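Local atomic coordinates of PKS (PDB entry 5YDA), a protein that probably transfers acyl building blocks to a carrier protein in splenocin biosynthesis, this chain being the broadly selective acyltransferase domain of the polyketide synthase SpnD. Residues A[114-119]-A[204-209]; A[175-180]-A[217-222]; A[210-215]-A[323-328]; A[312-317]-A[340-345]; A[331-336]-A[364-369]. One frame throughout, in Å; residues are numbered along the deposited sequence.

Contact 1 (A[114-119]-A[204-209]); sequences FLLPGG and YTAACL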
# COMPACT_ATOMS: atom_id res chain seq x y z
N PHE A 114 -4.53 6.52 1.08
CA PHE A 114 -3.55 5.55 0.62
C PHE A 114 -2.75 5.04 1.81
O PHE A 114 -2.28 5.85 2.63
CB PHE A 114 -2.58 6.16 -0.41
CG PHE A 114 -3.17 6.36 -1.78
CD1 PHE A 114 -4.46 5.96 -2.07
CD2 PHE A 114 -2.40 6.94 -2.78
CE1 PHE A 114 -4.99 6.16 -3.35
CE2 PHE A 114 -2.92 7.13 -4.05
CZ PHE A 114 -4.22 6.73 -4.33
N LEU A 115 -2.59 3.72 1.90
CA LEU A 115 -1.78 3.08 2.94
C LEU A 115 -0.53 2.48 2.28
O LEU A 115 -0.65 1.64 1.38
CB LEU A 115 -2.58 2.00 3.68
CG LEU A 115 -3.58 2.41 4.78
CD1 LEU A 115 -4.50 3.56 4.36
CD2 LEU A 115 -4.43 1.22 5.25
N LEU A 116 0.65 2.89 2.75
CA LEU A 116 1.92 2.57 2.10
C LEU A 116 2.75 1.63 2.97
O LEU A 116 3.27 2.06 4.01
CB LEU A 116 2.71 3.85 1.82
CG LEU A 116 2.30 4.90 0.78
CD1 LEU A 116 1.98 4.30 -0.61
CD2 LEU A 116 1.21 5.80 1.28
N PRO A 117 2.92 0.36 2.59
CA PRO A 117 3.61 -0.59 3.48
C PRO A 117 5.10 -0.31 3.60
O PRO A 117 5.71 0.40 2.80
CB PRO A 117 3.35 -1.96 2.84
CG PRO A 117 2.68 -1.70 1.55
CD PRO A 117 2.11 -0.32 1.57
N GLY A 118 5.70 -0.93 4.61
CA GLY A 118 7.09 -0.66 4.90
C GLY A 118 7.31 -2.08 4.41
O GLY A 118 6.35 -2.75 4.03
N GLY A 119 8.53 -2.58 4.42
CA GLY A 119 8.65 -3.88 3.78
C GLY A 119 8.24 -5.20 4.40
O GLY A 119 7.73 -5.24 5.53
N TYR A 204 8.15 7.64 3.83
CA TYR A 204 8.85 8.36 2.77
C TYR A 204 8.02 8.39 1.50
O TYR A 204 7.91 9.45 0.86
CB TYR A 204 10.22 7.72 2.52
CG TYR A 204 11.20 8.09 3.60
CD1 TYR A 204 12.06 9.18 3.44
CD2 TYR A 204 11.20 7.42 4.82
CE1 TYR A 204 12.94 9.55 4.44
CE2 TYR A 204 12.08 7.78 5.83
CZ TYR A 204 12.95 8.85 5.63
OH TYR A 204 13.84 9.24 6.63
N THR A 205 7.43 7.26 1.13
CA THR A 205 6.58 7.26 -0.06
C THR A 205 5.43 8.23 0.12
O THR A 205 5.07 8.96 -0.81
CB THR A 205 6.04 5.85 -0.36
OG1 THR A 205 7.05 4.87 -0.10
CG2 THR A 205 5.60 5.75 -1.82
N ALA A 206 4.84 8.23 1.32
CA ALA A 206 3.75 9.15 1.62
C ALA A 206 4.22 10.59 1.51
O ALA A 206 3.50 11.44 0.97
CB ALA A 206 3.20 8.87 3.03
N ALA A 207 5.42 10.87 2.00
CA ALA A 207 5.93 12.23 1.95
C ALA A 207 6.15 12.68 0.51
O ALA A 207 5.87 13.83 0.17
CB ALA A 207 7.22 12.35 2.77
N CYS A 208 6.63 11.77 -0.36
CA CYS A 208 6.77 12.13 -1.77
C CYS A 208 5.42 12.37 -2.41
O CYS A 208 5.25 13.33 -3.18
CB CYS A 208 7.52 11.04 -2.54
SG CYS A 208 9.22 10.89 -2.07
N LEU A 209 4.44 11.52 -2.11
CA LEU A 209 3.12 11.69 -2.70
C LEU A 209 2.46 12.97 -2.20
O LEU A 209 1.70 13.59 -2.94
CB LEU A 209 2.24 10.49 -2.38
CG LEU A 209 2.09 9.29 -3.31
CD1 LEU A 209 2.77 9.47 -4.66
CD2 LEU A 209 2.55 8.01 -2.61
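L116 ends strand 112-116 and packs against T205, A206 and L209 of helix 201-210. The contact joins sheet and helix in the alpha/beta core of the acyltransferase domain. The strand runs beside strand 195-198, and the helix begins within a GxSxG sequence that probably forms the nucleophile elbow. The axes of 114-116 and 204-209 pass 8.8 Å apart, with their N-to-C directions at 140°.

Across the two segments the touching is apolar. L116 CG lies beside its own backbone N (chi1 -69°), which sends the forked end toward the helix. CG itself meets T205 CB at 4.0 Å. The two methyls then part. L116 CD2 reaches A206 CB at 4.1 Å. L116 CD1 goes the other way, 4.3 Å from L209 CD2. It also meets the methyl of the threonine, with L116 CD1 and T205 CG2 4.1 Å apart.

The polar end of T205 serves another partner. Its CG2 is anti to the backbone N, and OG1 is hydrogen-bonded to E179 OE1 of helix 169-188. The threonine thus gives carbon to the strand and oxygen to a second helix. Its side chain also touches the probable elbow.

Backbone bonds hold each side in place. L116 pairs with I197 of the next strand, and within the helix L209 N donates to T205 O over 2.9 Å.

Contact 2 (A[175-180]-A[217-222]); sequences LFVTEY and EALPVV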
# COMPACT_ATOMS: atom_id res chain seq x y z
N LEU A 175 10.71 -1.95 -3.63
CA LEU A 175 9.40 -1.76 -3.00
C LEU A 175 9.02 -0.29 -2.99
O LEU A 175 7.87 0.06 -3.30
CB LEU A 175 9.40 -2.32 -1.57
CG LEU A 175 8.10 -2.08 -0.80
CD1 LEU A 175 6.94 -2.88 -1.41
CD2 LEU A 175 8.27 -2.43 0.66
N PHE A 176 9.98 0.59 -2.66
CA PHE A 176 9.69 2.02 -2.62
C PHE A 176 9.18 2.52 -3.97
O PHE A 176 8.16 3.21 -4.04
CB PHE A 176 10.94 2.79 -2.19
CG PHE A 176 10.77 4.27 -2.18
CD1 PHE A 176 10.05 4.90 -1.17
CD2 PHE A 176 11.31 5.05 -3.20
CE1 PHE A 176 9.89 6.28 -1.17
CE2 PHE A 176 11.16 6.42 -3.20
CZ PHE A 176 10.45 7.04 -2.18
N VAL A 177 9.85 2.11 -5.06
CA VAL A 177 9.47 2.60 -6.38
C VAL A 177 8.16 1.97 -6.83
O VAL A 177 7.33 2.64 -7.48
CB VAL A 177 10.62 2.33 -7.38
CG1 VAL A 177 10.17 2.57 -8.82
CG2 VAL A 177 11.80 3.23 -7.03
N THR A 178 7.93 0.70 -6.48
CA THR A 178 6.64 0.09 -6.80
C THR A 178 5.49 0.85 -6.17
O THR A 178 4.48 1.14 -6.82
CB THR A 178 6.61 -1.38 -6.35
OG1 THR A 178 7.63 -2.13 -7.04
CG2 THR A 178 5.24 -2.00 -6.65
N GLU A 179 5.61 1.18 -4.88
CA GLU A 179 4.59 1.98 -4.21
C GLU A 179 4.37 3.30 -4.94
O GLU A 179 3.24 3.71 -5.23
CB GLU A 179 5.02 2.24 -2.78
CG GLU A 179 4.98 0.97 -1.96
CD GLU A 179 5.35 1.18 -0.48
OE1 GLU A 179 5.72 2.29 -0.07
OE2 GLU A 179 5.24 0.22 0.29
N TYR A 180 5.48 4.00 -5.24
CA TYR A 180 5.36 5.32 -5.84
C TYR A 180 4.70 5.21 -7.21
O TYR A 180 3.75 5.94 -7.51
CB TYR A 180 6.73 5.98 -5.92
CG TYR A 180 6.63 7.41 -6.40
CD1 TYR A 180 6.06 8.39 -5.60
CD2 TYR A 180 7.07 7.76 -7.67
CE1 TYR A 180 5.93 9.70 -6.06
CE2 TYR A 180 6.96 9.06 -8.14
CZ TYR A 180 6.38 10.02 -7.32
OH TYR A 180 6.25 11.31 -7.77
N GLU A 217 14.89 13.68 -5.31
CA GLU A 217 15.79 13.88 -4.18
C GLU A 217 15.64 12.78 -3.13
O GLU A 217 16.63 12.41 -2.49
CB GLU A 217 15.55 15.24 -3.52
CG GLU A 217 15.70 16.45 -4.43
CD GLU A 217 15.54 17.77 -3.67
OE1 GLU A 217 16.18 18.77 -4.07
OE2 GLU A 217 14.79 17.79 -2.65
N ALA A 218 14.42 12.26 -2.94
CA ALA A 218 14.19 11.25 -1.91
C ALA A 218 14.86 9.92 -2.25
O ALA A 218 15.45 9.28 -1.37
CB ALA A 218 12.69 11.04 -1.70
N LEU A 219 14.83 9.52 -3.53
CA LEU A 219 15.35 8.22 -3.95
C LEU A 219 16.74 7.90 -3.39
O LEU A 219 16.89 6.87 -2.71
CB LEU A 219 15.33 8.14 -5.48
CG LEU A 219 13.96 7.90 -6.13
CD1 LEU A 219 14.04 8.18 -7.63
CD2 LEU A 219 13.49 6.46 -5.89
N PRO A 220 17.78 8.72 -3.59
CA PRO A 220 19.08 8.35 -3.01
C PRO A 220 19.09 8.39 -1.48
O PRO A 220 19.84 7.62 -0.87
CB PRO A 220 20.07 9.37 -3.62
CG PRO A 220 19.23 10.52 -4.05
CD PRO A 220 17.84 10.01 -4.31
N VAL A 221 18.28 9.24 -0.86
CA VAL A 221 18.29 9.34 0.60
C VAL A 221 17.67 8.09 1.22
O VAL A 221 18.21 7.51 2.17
CB VAL A 221 17.55 10.61 1.06
CG1 VAL A 221 17.35 10.58 2.57
CG2 VAL A 221 18.32 11.85 0.64
N VAL A 222 16.51 7.67 0.70
CA VAL A 222 15.92 6.40 1.13
C VAL A 222 16.92 5.25 0.94
O VAL A 222 17.05 4.38 1.80
CB VAL A 222 14.61 6.15 0.36
CG1 VAL A 222 14.08 4.74 0.65
CG2 VAL A 222 13.58 7.21 0.74
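F176 and V177 of helix 169-188 face L219 and V222 of helix 215-231, and the two segments run roughly antiparallel at 151°. Their axes stay 11.6 Å apart at closest approach, so side chains must bridge a wide gap. The nearest CA atoms, those of F176 and V222 and those of V177 and L219, are 8.5 Å apart in each pair. Segment 217-222 is kinked at P220, whose N has no bond to the preceding turn.

F176 does most of the bridging. Its CG is anti to the backbone N (chi1 177°), and the ring extends toward the other helix. L219 CD2 comes to the ring edge, in plane, 3.6 Å from F176 CE2. The same methyl meets V177 CG2 at 3.8 Å and so fits against both residues. V222 CG2 instead lies over one ring face, displaced toward the rim, 4.3 Å from F176 CE1. Beyond the pair of segments, F176 also touches T205 of helix 201-210.

Only carbon atoms of buried side chains meet here. The contact has no hydrogen bond across it and depends on shape, with one aliphatic partner at the edge of the ring and another over its face.

Contact 3 (A[210-215]-A[323-328]); sequences AGVMEI and IPYVTN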
# COMPACT_ATOMS: atom_id res chain seq x y z
N ALA A 210 2.73 13.36 -0.95
CA ALA A 210 2.13 14.55 -0.35
C ALA A 210 2.81 15.84 -0.76
O ALA A 210 2.31 16.91 -0.40
CB ALA A 210 2.15 14.45 1.18
N GLY A 211 3.92 15.78 -1.48
CA GLY A 211 4.66 16.96 -1.85
C GLY A 211 5.72 17.38 -0.84
O GLY A 211 6.47 18.33 -1.12
N VAL A 212 5.79 16.71 0.31
CA VAL A 212 6.79 17.05 1.31
C VAL A 212 8.20 16.91 0.75
O VAL A 212 9.08 17.74 1.01
CB VAL A 212 6.60 16.17 2.56
CG1 VAL A 212 7.70 16.41 3.57
CG2 VAL A 212 5.24 16.46 3.16
N MET A 213 8.43 15.85 -0.03
CA MET A 213 9.72 15.59 -0.65
C MET A 213 9.53 15.50 -2.15
O MET A 213 8.45 15.17 -2.64
CB MET A 213 10.34 14.27 -0.16
CG MET A 213 10.79 14.24 1.26
SD MET A 213 11.16 12.53 1.77
CE MET A 213 11.23 12.83 3.52
N GLU A 214 10.61 15.76 -2.88
CA GLU A 214 10.65 15.52 -4.31
C GLU A 214 11.18 14.11 -4.54
O GLU A 214 12.20 13.73 -3.95
CB GLU A 214 11.53 16.55 -5.02
CG GLU A 214 11.10 17.99 -4.75
CD GLU A 214 12.07 19.02 -5.34
OE1 GLU A 214 12.96 18.65 -6.13
OE2 GLU A 214 11.92 20.22 -4.99
N ILE A 215 10.50 13.35 -5.40
CA ILE A 215 10.85 11.94 -5.58
C ILE A 215 12.31 11.80 -5.99
O ILE A 215 13.04 10.95 -5.44
CB ILE A 215 9.89 11.27 -6.59
CG1 ILE A 215 10.24 9.79 -6.79
CG2 ILE A 215 9.88 11.97 -7.95
CD1 ILE A 215 10.19 8.96 -5.52
N ILE A 323 -1.03 17.17 0.49
CA ILE A 323 -2.05 16.21 0.91
C ILE A 323 -1.76 15.87 2.36
O ILE A 323 -0.61 15.61 2.71
CB ILE A 323 -2.05 14.93 0.05
CG1 ILE A 323 -2.20 15.27 -1.43
CG2 ILE A 323 -3.16 13.98 0.47
CD1 ILE A 323 -1.91 14.08 -2.32
N PRO A 324 -2.75 15.91 3.25
CA PRO A 324 -2.47 15.61 4.66
C PRO A 324 -1.99 14.17 4.84
O PRO A 324 -2.43 13.25 4.14
CB PRO A 324 -3.83 15.83 5.35
CG PRO A 324 -4.64 16.62 4.37
CD PRO A 324 -4.16 16.24 3.01
N TYR A 325 -1.09 13.98 5.80
CA TYR A 325 -0.62 12.64 6.10
C TYR A 325 -0.33 12.54 7.59
O TYR A 325 0.07 13.52 8.22
CB TYR A 325 0.61 12.29 5.27
CG TYR A 325 1.90 12.86 5.78
CD1 TYR A 325 2.79 12.07 6.49
CD2 TYR A 325 2.25 14.20 5.56
CE1 TYR A 325 3.99 12.57 6.95
CE2 TYR A 325 3.46 14.71 6.02
CZ TYR A 325 4.32 13.89 6.72
OH TYR A 325 5.52 14.37 7.20
N VAL A 326 -0.55 11.35 8.16
CA VAL A 326 -0.22 11.14 9.56
C VAL A 326 1.14 10.47 9.64
O VAL A 326 1.46 9.61 8.81
CB VAL A 326 -1.31 10.33 10.31
CG1 VAL A 326 -2.54 10.13 9.45
CG2 VAL A 326 -0.77 9.04 10.88
N THR A 327 1.97 10.91 10.59
CA THR A 327 3.31 10.36 10.74
C THR A 327 3.33 9.28 11.81
O THR A 327 2.55 9.31 12.76
CB THR A 327 4.36 11.44 11.11
OG1 THR A 327 3.79 12.34 12.08
N ASN A 328 4.26 8.34 11.65
CA ASN A 328 4.46 7.31 12.65
C ASN A 328 5.00 7.88 13.96
O ASN A 328 4.92 7.19 14.99
CB ASN A 328 5.42 6.23 12.12
CG ASN A 328 5.01 5.66 10.77
OD1 ASN A 328 5.89 5.26 9.99
ND2 ASN A 328 3.69 5.61 10.47
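V212 and A210 pack against the ring of Y325 at the apolar centre of this contact. V212 CG2 is the nearest to the ring, 3.8 Å from Y325 CE2. The two side chains cross at about a right angle. A210 CB lies on the same side of the ring plane, also obliquely, 4.4 Å from Y325 CD2. Y325 CG stands between its own backbone N and carbonyl carbon (chi1 79°), a crowded position that turns the ring to these two residues.

Farther out, A210 lies against I323. Their CB atoms are 4.4 Å apart, and A210 CB also sits 3.4 Å from the carbonyl oxygen I323 O.

The polar edge is backbone to backbone. I323 N donates a weak hydrogen bond to A210 O, 3.5 Å long. The chain turns just after this point: G211 has positive phi and closes helix 201-210 with a Schellman motif. A210, at the helix end, packs on I323 just before strand 325-327. At the far end of the other segment, the N328 side chain bonds to G198 and S200 of the probable nucleophile elbow and to H348.

L196 of strand 195-198 touches A210, I323 and Y325. W345 of helix 342-350 also packs on Y325, and A334 pairs with its backbone. The contact thus lies between the end of helix 201-210, the mixed sheet and helix 342-350.

Contact 4 (A[312-317]-A[340-345]); sequences HLRTLT and TDVGHW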
# COMPACT_ATOMS: atom_id res chain seq x y z
N HIS A 312 22.25 13.22 5.18
CA HIS A 312 21.47 12.93 3.98
C HIS A 312 20.12 13.62 4.00
O HIS A 312 19.66 14.13 2.97
CB HIS A 312 21.29 11.42 3.81
CG HIS A 312 22.56 10.72 3.47
ND1 HIS A 312 23.36 10.13 4.42
CD2 HIS A 312 23.19 10.56 2.28
CE1 HIS A 312 24.43 9.62 3.83
NE2 HIS A 312 24.35 9.87 2.54
N LEU A 313 19.46 13.65 5.16
CA LEU A 313 18.17 14.33 5.22
C LEU A 313 18.32 15.81 4.90
O LEU A 313 17.39 16.43 4.37
CB LEU A 313 17.52 14.13 6.58
CG LEU A 313 16.97 12.71 6.83
CD1 LEU A 313 16.62 12.56 8.30
CD2 LEU A 313 15.74 12.42 5.93
N ARG A 314 19.48 16.40 5.21
CA ARG A 314 19.73 17.80 4.88
C ARG A 314 19.84 18.06 3.38
O ARG A 314 19.74 19.22 2.97
CB ARG A 314 21.00 18.27 5.61
CG ARG A 314 20.74 18.64 7.07
CD ARG A 314 21.92 19.34 7.74
NE ARG A 314 23.04 18.43 8.00
CZ ARG A 314 23.18 17.71 9.12
NH1 ARG A 314 24.23 16.91 9.26
NH2 ARG A 314 22.27 17.78 10.09
N THR A 315 20.02 17.05 2.54
CA THR A 315 20.04 17.29 1.10
C THR A 315 18.66 17.50 0.50
O THR A 315 18.57 17.83 -0.69
CB THR A 315 20.73 16.13 0.36
OG1 THR A 315 19.86 15.00 0.33
CG2 THR A 315 22.02 15.75 1.04
N LEU A 316 17.58 17.33 1.26
CA LEU A 316 16.23 17.38 0.72
C LEU A 316 15.60 18.76 0.83
O LEU A 316 15.75 19.44 1.85
CB LEU A 316 15.32 16.38 1.44
CG LEU A 316 15.75 14.92 1.56
CD1 LEU A 316 14.78 14.21 2.49
CD2 LEU A 316 15.75 14.28 0.18
N THR A 317 14.85 19.15 -0.19
CA THR A 317 14.00 20.33 -0.13
C THR A 317 12.64 19.95 0.45
O THR A 317 11.75 19.47 -0.27
CB THR A 317 13.85 20.95 -1.52
OG1 THR A 317 15.14 21.33 -2.01
CG2 THR A 317 12.94 22.17 -1.47
N THR A 340 8.69 19.60 7.63
CA THR A 340 9.81 20.35 7.08
C THR A 340 11.02 20.38 8.00
O THR A 340 11.96 21.13 7.74
CB THR A 340 9.38 21.78 6.75
OG1 THR A 340 8.85 22.40 7.93
CG2 THR A 340 8.33 21.77 5.65
N ASP A 341 11.01 19.57 9.06
CA ASP A 341 12.06 19.58 10.07
C ASP A 341 12.91 18.32 9.97
O ASP A 341 12.39 17.21 10.16
CB ASP A 341 11.45 19.70 11.47
CG ASP A 341 12.50 19.63 12.56
OD1 ASP A 341 12.16 19.27 13.71
OD2 ASP A 341 13.67 19.93 12.28
N VAL A 342 14.21 18.49 9.72
CA VAL A 342 15.12 17.35 9.62
C VAL A 342 15.12 16.53 10.90
O VAL A 342 15.18 15.29 10.87
CB VAL A 342 16.55 17.82 9.26
CG1 VAL A 342 17.59 16.75 9.61
CG2 VAL A 342 16.67 18.17 7.78
N GLY A 343 15.08 17.21 12.06
CA GLY A 343 15.10 16.50 13.33
C GLY A 343 13.89 15.60 13.52
O GLY A 343 14.00 14.52 14.10
N HIS A 344 12.72 16.03 13.02
CA HIS A 344 11.54 15.18 13.05
C HIS A 344 11.79 13.90 12.24
O HIS A 344 11.53 12.79 12.71
CB HIS A 344 10.33 15.95 12.51
CG HIS A 344 9.15 15.09 12.18
ND1 HIS A 344 8.30 14.59 13.14
CD2 HIS A 344 8.67 14.65 10.99
CE1 HIS A 344 7.35 13.89 12.56
NE2 HIS A 344 7.54 13.91 11.26
N TRP A 345 12.34 14.05 11.03
CA TRP A 345 12.61 12.88 10.21
C TRP A 345 13.66 11.98 10.85
O TRP A 345 13.58 10.76 10.71
CB TRP A 345 13.01 13.30 8.80
CG TRP A 345 11.81 13.74 8.01
CD1 TRP A 345 11.38 15.01 7.80
CD2 TRP A 345 10.86 12.88 7.37
NE1 TRP A 345 10.23 15.01 7.05
CE2 TRP A 345 9.89 13.71 6.77
CE3 TRP A 345 10.75 11.50 7.22
CZ2 TRP A 345 8.83 13.20 6.04
CZ3 TRP A 345 9.69 11.00 6.51
CH2 TRP A 345 8.74 11.85 5.93
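L313 meets V342 and W345 where the last part of helix 306-313 packs on the N-capped start of helix 342-350. Both belong to the acyltransferase domain.

L313 carries most of the contact. Its CG lies beside the backbone N and anti to the carbonyl carbon (chi1 -73°), and the chain continues extended through chi2 (168°). This brings both methyls to W345. L313 CD1 is 3.7 Å from W345 CB, and L313 CD2 is 4.1 Å from the same atom. The touching is therefore at the root of the tryptophan. Its indole leads away, with NE1 bonded to A339 O and the rings of W345 and Y204 meeting beyond.

V342 packs at the root of the leucine, near CB and the backbone. With its CG1 anti to the backbone N (chi1 161°), the two methyls divide the work. V342 CG1 meets L313 CB at 4.0 Å. V342 CG2 lies against the backbone, 3.9 Å from L313 O. R314 comes across the same methyl, with R314 CG 4.2 Å from V342 CG2. The arginine chain bends at its third torsion, and the residue is exposed.

D341 is the N-cap of helix 342-350. Its OD2 accepts a weak bond from G343 N at 3.1 Å, and its OD1 another weak one from H344 N at 3.4 Å. In the other segment the chain makes a type I turn from L313 to L316. Just before it, H312 O accepts hydrogen bonds from T315 N and, in the carbonyl plane, from T315 OG1 at 2.8 Å.

Contact 5 (A[331-336]-A[364-369]); sequences GDWATD and ERERPV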
# COMPACT_ATOMS: atom_id res chain seq x y z
N GLY A 331 1.65 9.22 15.68
CA GLY A 331 0.40 8.57 15.35
C GLY A 331 -0.70 9.55 15.07
O GLY A 331 -1.88 9.25 15.32
N ASP A 332 -0.36 10.72 14.54
CA ASP A 332 -1.30 11.82 14.34
C ASP A 332 -0.92 12.55 13.05
O ASP A 332 0.13 12.30 12.46
CB ASP A 332 -1.27 12.78 15.54
CG ASP A 332 -2.57 13.56 15.72
OD1 ASP A 332 -3.51 13.43 14.89
OD2 ASP A 332 -2.64 14.30 16.72
N TRP A 333 -1.79 13.45 12.62
CA TRP A 333 -1.51 14.27 11.44
C TRP A 333 -0.19 15.03 11.59
O TRP A 333 0.10 15.61 12.63
CB TRP A 333 -2.66 15.25 11.21
CG TRP A 333 -3.95 14.53 10.99
CD1 TRP A 333 -4.94 14.32 11.91
CD2 TRP A 333 -4.37 13.88 9.79
NE1 TRP A 333 -5.96 13.59 11.34
CE2 TRP A 333 -5.64 13.30 10.04
CE3 TRP A 333 -3.81 13.72 8.52
CZ2 TRP A 333 -6.35 12.59 9.07
CZ3 TRP A 333 -4.52 13.02 7.54
CH2 TRP A 333 -5.77 12.46 7.83
N ALA A 334 0.63 14.98 10.54
CA ALA A 334 1.90 15.69 10.58
C ALA A 334 1.66 17.18 10.41
O ALA A 334 0.89 17.60 9.54
CB ALA A 334 2.84 15.18 9.48
N THR A 335 2.30 17.97 11.26
CA THR A 335 2.24 19.42 11.12
C THR A 335 3.23 19.89 10.05
O THR A 335 4.20 19.20 9.72
CB THR A 335 2.56 20.12 12.45
OG1 THR A 335 3.92 19.84 12.81
CG2 THR A 335 1.65 19.63 13.57
N ASP A 336 2.96 21.09 9.51
CA ASP A 336 3.90 21.71 8.59
C ASP A 336 5.29 21.81 9.21
O ASP A 336 6.30 21.57 8.53
CB ASP A 336 3.42 23.10 8.18
CG ASP A 336 2.19 23.06 7.30
OD1 ASP A 336 1.80 21.96 6.85
OD2 ASP A 336 1.62 24.14 7.06
N GLU A 364 -10.76 8.73 12.17
CA GLU A 364 -11.66 9.56 12.95
C GLU A 364 -11.96 10.88 12.25
O GLU A 364 -13.05 11.42 12.40
CB GLU A 364 -11.07 9.79 14.33
CG GLU A 364 -12.11 10.08 15.39
CD GLU A 364 -12.16 11.56 15.74
OE1 GLU A 364 -11.08 12.14 15.97
OE2 GLU A 364 -13.28 12.13 15.77
N ARG A 365 -11.02 11.40 11.46
CA ARG A 365 -11.31 12.63 10.73
C ARG A 365 -12.10 12.36 9.46
O ARG A 365 -13.12 13.01 9.21
CB ARG A 365 -10.03 13.39 10.40
CG ARG A 365 -10.23 14.89 10.40
CD ARG A 365 -8.93 15.64 10.27
NE ARG A 365 -8.37 15.54 8.93
CZ ARG A 365 -7.17 16.01 8.60
NH1 ARG A 365 -6.42 16.61 9.52
NH2 ARG A 365 -6.72 15.89 7.35
N GLU A 366 -11.66 11.39 8.66
CA GLU A 366 -12.20 11.22 7.31
C GLU A 366 -13.17 10.05 7.15
O GLU A 366 -14.01 10.09 6.25
CB GLU A 366 -11.05 11.04 6.30
CG GLU A 366 -9.87 12.00 6.45
CD GLU A 366 -10.16 13.40 5.90
OE1 GLU A 366 -9.29 14.29 6.02
OE2 GLU A 366 -11.26 13.60 5.33
N ARG A 367 -13.07 9.02 8.00
CA ARG A 367 -13.69 7.73 7.73
C ARG A 367 -13.53 7.32 6.27
O ARG A 367 -14.50 6.91 5.62
CB ARG A 367 -15.16 7.76 8.16
CG ARG A 367 -15.30 7.64 9.69
CD ARG A 367 -16.73 7.74 10.19
NE ARG A 367 -17.64 6.95 9.39
CZ ARG A 367 -18.05 5.72 9.70
NH1 ARG A 367 -17.63 5.13 10.82
NH2 ARG A 367 -18.90 5.08 8.90
N PRO A 368 -12.31 7.36 5.73
CA PRO A 368 -12.14 7.17 4.29
C PRO A 368 -12.07 5.70 3.90
O PRO A 368 -11.85 4.82 4.73
CB PRO A 368 -10.81 7.87 4.02
CG PRO A 368 -10.02 7.58 5.27
CD PRO A 368 -11.02 7.49 6.42
N VAL A 369 -12.31 5.46 2.60
CA VAL A 369 -11.91 4.20 1.99
C VAL A 369 -10.41 4.03 2.18
O VAL A 369 -9.62 4.95 1.93
CB VAL A 369 -12.31 4.18 0.51
CG1 VAL A 369 -11.91 2.85 -0.15
CG2 VAL A 369 -13.82 4.43 0.33
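W333 and R365 stack flat on one another at the protein surface. Segment 331-336 leads to this stack through G331, which has positive phi. D332 follows, and its OD1 accepts a weak hydrogen bond from W333 N at 2.8 Å.

W333 makes the contact. The guanidinium of R365 lies over one face of the indole, with the planes only 4° apart. This is also a cation-pi interaction: R365 CZ is 3.5 Å from the centroid of the six-membered ring and 16° off its normal. R365 NH1 sits over the middle of the indole, 3.4 Å from W333 CD2. R365 NH2 reaches the outer ring, 3.6 Å from W333 CH2. A bend in the arginine chain (chi3 72°) lays the group down on the ring.

E366 holds the guanidinium from its edge. E366 OE1 lies in the guanidinium plane, in a salt bridge with R365 NE at 3.3 Å. R365 NH2 gives the same oxygen, E366 OE1, a weak bond. The stack and the salt bridge together probably limit the rotation of the guanidinium. E366 CG also comes within 4.4 Å of W333 CH2.

Past the tryptophan, A334 pairs with Y325 in the sheet, and T335 is the N-cap of helix 336-339. W333 also touches V326 of strand 325-327 and L362 of helix 355-366. The stack thus joins the outermost strand 332-333 to the end of that helix.

How the contacts relate
All five contacts lie in the acyltransferase domain. Contacts 1, 3 and 5 reach the mixed sheet, through strands 112-116, 325-327 and 332-333; the last two are neighbours in it. Contact 1 is the most central. Contacts 1 and 2 are about 9 Å apart, centre to centre, and contacts 1 and 3 about 8 Å. Contacts 1 and 4 are about 17 Å apart. Helix 201-210 touches parts of contacts 2, 3 and 4. Along the chain contacts 1 and 2 cross, as do 2 and 3, 3 and 4, and 4 and 5. Contact 1 touches the probable nucleophile elbow, contact 2 lies near it, and N328 of contact 3 bonds to it. Contacts 4 and 5 join outer helices and the edge strand.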